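Side-chain contact in peptidyl tryptophan dihydroxylase (Pseudomonas putida, PDB 7CTQ), which uses FAD to dihydroxylate a peptidyl tryptophan, an essential step in biogenesis of the tryptophylquinone cofactor of quinohemoprotein amine dehydrogenase: residues Arg322-Tyr325 against Gly326-Gln329. Sequence-based numbering, arbitrary orientation.
Sequences RDFY and GQEQ
Phe324 and Gln327 run side by side in the same direction, and the amide oxygen OE1 of Gln327 lies 3.5 Å from CD1 of Phe324, at the ring edge and near its plane. Ring and amide are turned 33° apart. With CG anti to its carbonyl carbon (chi1 -79°) and an extended chain beyond, Gln327 carries its amide back alongside that ring, and the rotation about chi3 (-78°) turns OE1 to CD1. The backbone here changes its bonding as helix 299-327 of this flavoprotein monooxygenase runs out: Gly326 N still gives an i-to-i-4 bond to Arg322 O (2.8 Å), Gln327 N divides between two weak bonds, to the carbonyl oxygens of Asp323 and Phe324, and Glu328 N donates to Tyr325 O (3.2 Å), a 3-10-like i-to-i-3 step. One turn back, Arg322 NE (2.9 Å) and NH2 (3.0 Å) both grip Asp323 OD1 from one face of the carboxylate, a side-on salt bridge, while Arg322 NH1 serves the carbonyl oxygens of Asp345 and Gln347. Buried Glu328 has OE2 held by Ser178 OG and Asn77 N, and OE1 by Gly330 N. Tyr325 OH, hydrogen-bonded to Asp268 OD2 and Trp183 NE1, ends a side chain about 10 Å from the FAD.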
ATOM      1  N   ARG A 322      11.285  -1.089   8.187  1.00 35.57           N
ATOM      2  CA  ARG A 322      12.501  -0.815   8.945  1.00 32.92           C
ATOM      3  C   ARG A 322      12.880  -1.993   9.834  1.00 36.75           C
ATOM      4  O   ARG A 322      14.054  -2.379   9.912  1.00 38.01           O
ATOM      5  CB  ARG A 322      12.303   0.442   9.793  1.00 31.10           C
ATOM      6  CG  ARG A 322      13.376   0.646  10.860  1.00 37.11           C
ATOM      7  CD  ARG A 322      12.855   1.502  12.002  1.00 35.31           C
ATOM      8  NE  ARG A 322      11.887   0.765  12.802  1.00 35.07           N
ATOM      9  CZ  ARG A 322      10.995   1.336  13.607  1.00 37.35           C
ATOM     10  NH1 ARG A 322      10.952   2.659  13.725  1.00 35.64           N
ATOM     11  NH2 ARG A 322      10.146   0.581  14.293  1.00 35.38           N
ATOM     12  N   ASP A 323      11.893  -2.565  10.533  1.00 39.17           N
ATOM     13  CA  ASP A 323      12.161  -3.687  11.427  1.00 37.37           C
ATOM     14  C   ASP A 323      12.656  -4.907  10.660  1.00 31.86           C
ATOM     15  O   ASP A 323      13.472  -5.673  11.182  1.00 34.57           O
ATOM     16  CB  ASP A 323      10.902  -4.031  12.220  1.00 35.82           C
ATOM     17  CG  ASP A 323      10.553  -2.969  13.255  1.00 36.93           C
ATOM     18  OD1 ASP A 323      11.332  -2.010  13.397  1.00 42.13           O
ATOM     19  OD2 ASP A 323       9.489  -3.078  13.907  1.00 46.84           O
ATOM     20  N   PHE A 324      12.175  -5.113   9.429  1.00 35.30           N
ATOM     21  CA  PHE A 324      12.762  -6.157   8.592  1.00 36.73           C
ATOM     22  C   PHE A 324      14.227  -5.854   8.310  1.00 37.57           C
ATOM     23  O   PHE A 324      15.091  -6.717   8.489  1.00 39.36           O
ATOM     24  CB  PHE A 324      11.981  -6.311   7.286  1.00 36.41           C
ATOM     25  CG  PHE A 324      10.676  -7.022   7.443  1.00 45.00           C
ATOM     26  CD1 PHE A 324      10.602  -8.221   8.127  1.00 57.33           C
ATOM     27  CD2 PHE A 324       9.509  -6.474   6.935  1.00 48.98           C
ATOM     28  CE1 PHE A 324       9.383  -8.865   8.286  1.00 56.19           C
ATOM     29  CE2 PHE A 324       8.297  -7.111   7.091  1.00 43.85           C
ATOM     30  CZ  PHE A 324       8.234  -8.311   7.756  1.00 40.83           C
ATOM     31  N   TYR A 325      14.530  -4.623   7.881  1.00 37.90           N
ATOM     32  CA  TYR A 325      15.928  -4.242   7.681  1.00 34.49           C
ATOM     33  C   TYR A 325      16.739  -4.456   8.953  1.00 42.61           C
ATOM     34  O   TYR A 325      17.902  -4.879   8.900  1.00 40.14           O
ATOM     35  CB  TYR A 325      16.025  -2.779   7.225  1.00 35.33           C
ATOM     36  CG  TYR A 325      15.766  -2.556   5.745  1.00 37.47           C
ATOM     37  CD1 TYR A 325      16.637  -3.063   4.768  1.00 39.74           C
ATOM     38  CD2 TYR A 325      14.661  -1.826   5.311  1.00 34.46           C
ATOM     39  CE1 TYR A 325      16.405  -2.840   3.395  1.00 30.91           C
ATOM     40  CE2 TYR A 325      14.428  -1.606   3.938  1.00 34.12           C
ATOM     41  CZ  TYR A 325      15.301  -2.120   2.994  1.00 40.14           C
ATOM     42  OH  TYR A 325      15.064  -1.909   1.646  1.00 34.24           O
ATOM     43  N   GLY A 326      16.137  -4.178  10.110  1.00 40.35           N
ATOM     44  CA  GLY A 326      16.859  -4.305  11.361  1.00 38.26           C
ATOM     45  C   GLY A 326      17.145  -5.737  11.763  1.00 41.74           C
ATOM     46  O   GLY A 326      18.058  -5.974  12.565  1.00 46.23           O
ATOM     47  N   GLN A 327      16.370  -6.696  11.253  1.00 35.54           N
ATOM     48  CA  GLN A 327      16.670  -8.099  11.542  1.00 46.63           C
ATOM     49  C   GLN A 327      18.018  -8.531  10.973  1.00 52.03           C
ATOM     50  O   GLN A 327      18.618  -9.486  11.482  1.00 51.72           O
ATOM     51  CB  GLN A 327      15.552  -8.997  11.010  1.00 44.77           C
ATOM     52  CG  GLN A 327      14.335  -9.014  11.923  1.00 49.89           C
ATOM     53  CD  GLN A 327      13.301 -10.052  11.535  1.00 62.55           C
ATOM     54  OE1 GLN A 327      12.528  -9.859  10.594  1.00 56.12           O
ATOM     55  NE2 GLN A 327      13.272 -11.160  12.273  1.00 77.17           N
ATOM     56  N   GLU A 328      18.516  -7.849   9.944  1.00 45.22           N
ATOM     57  CA  GLU A 328      19.838  -8.133   9.387  1.00 44.63           C
ATOM     58  C   GLU A 328      20.883  -7.453  10.265  1.00 48.77           C
ATOM     59  O   GLU A 328      21.122  -6.248  10.154  1.00 49.46           O
ATOM     60  CB  GLU A 328      19.916  -7.667   7.937  1.00 41.88           C
ATOM     61  CG  GLU A 328      21.298  -7.741   7.335  1.00 43.34           C
ATOM     62  CD  GLU A 328      21.891  -9.142   7.385  1.00 46.01           C
ATOM     63  OE1 GLU A 328      22.708  -9.419   8.284  1.00 41.09           O
ATOM     64  OE2 GLU A 328      21.525  -9.963   6.521  1.00 44.88           O
ATOM     65  N   GLN A 329      21.512  -8.235  11.146  1.00 47.19           N
ATOM     66  CA  GLN A 329      22.432  -7.715  12.148  1.00 47.73           C
ATOM     67  C   GLN A 329      23.897  -7.913  11.788  1.00 49.56           C
ATOM     68  O   GLN A 329      24.767  -7.480  12.550  1.00 51.32           O
ATOM     69  CB  GLN A 329      22.145  -8.364  13.502  1.00 55.60           C
ATOM     70  CG  GLN A 329      20.662  -8.477  13.813  1.00 51.80           C
ATOM     71  CD  GLN A 329      20.399  -9.064  15.182  1.00 68.90           C
ATOM     72  OE1 GLN A 329      20.781  -8.485  16.198  1.00 69.30           O
ATOM     73  NE2 GLN A 329      19.736 -10.221  15.219  1.00 70.96           N
TER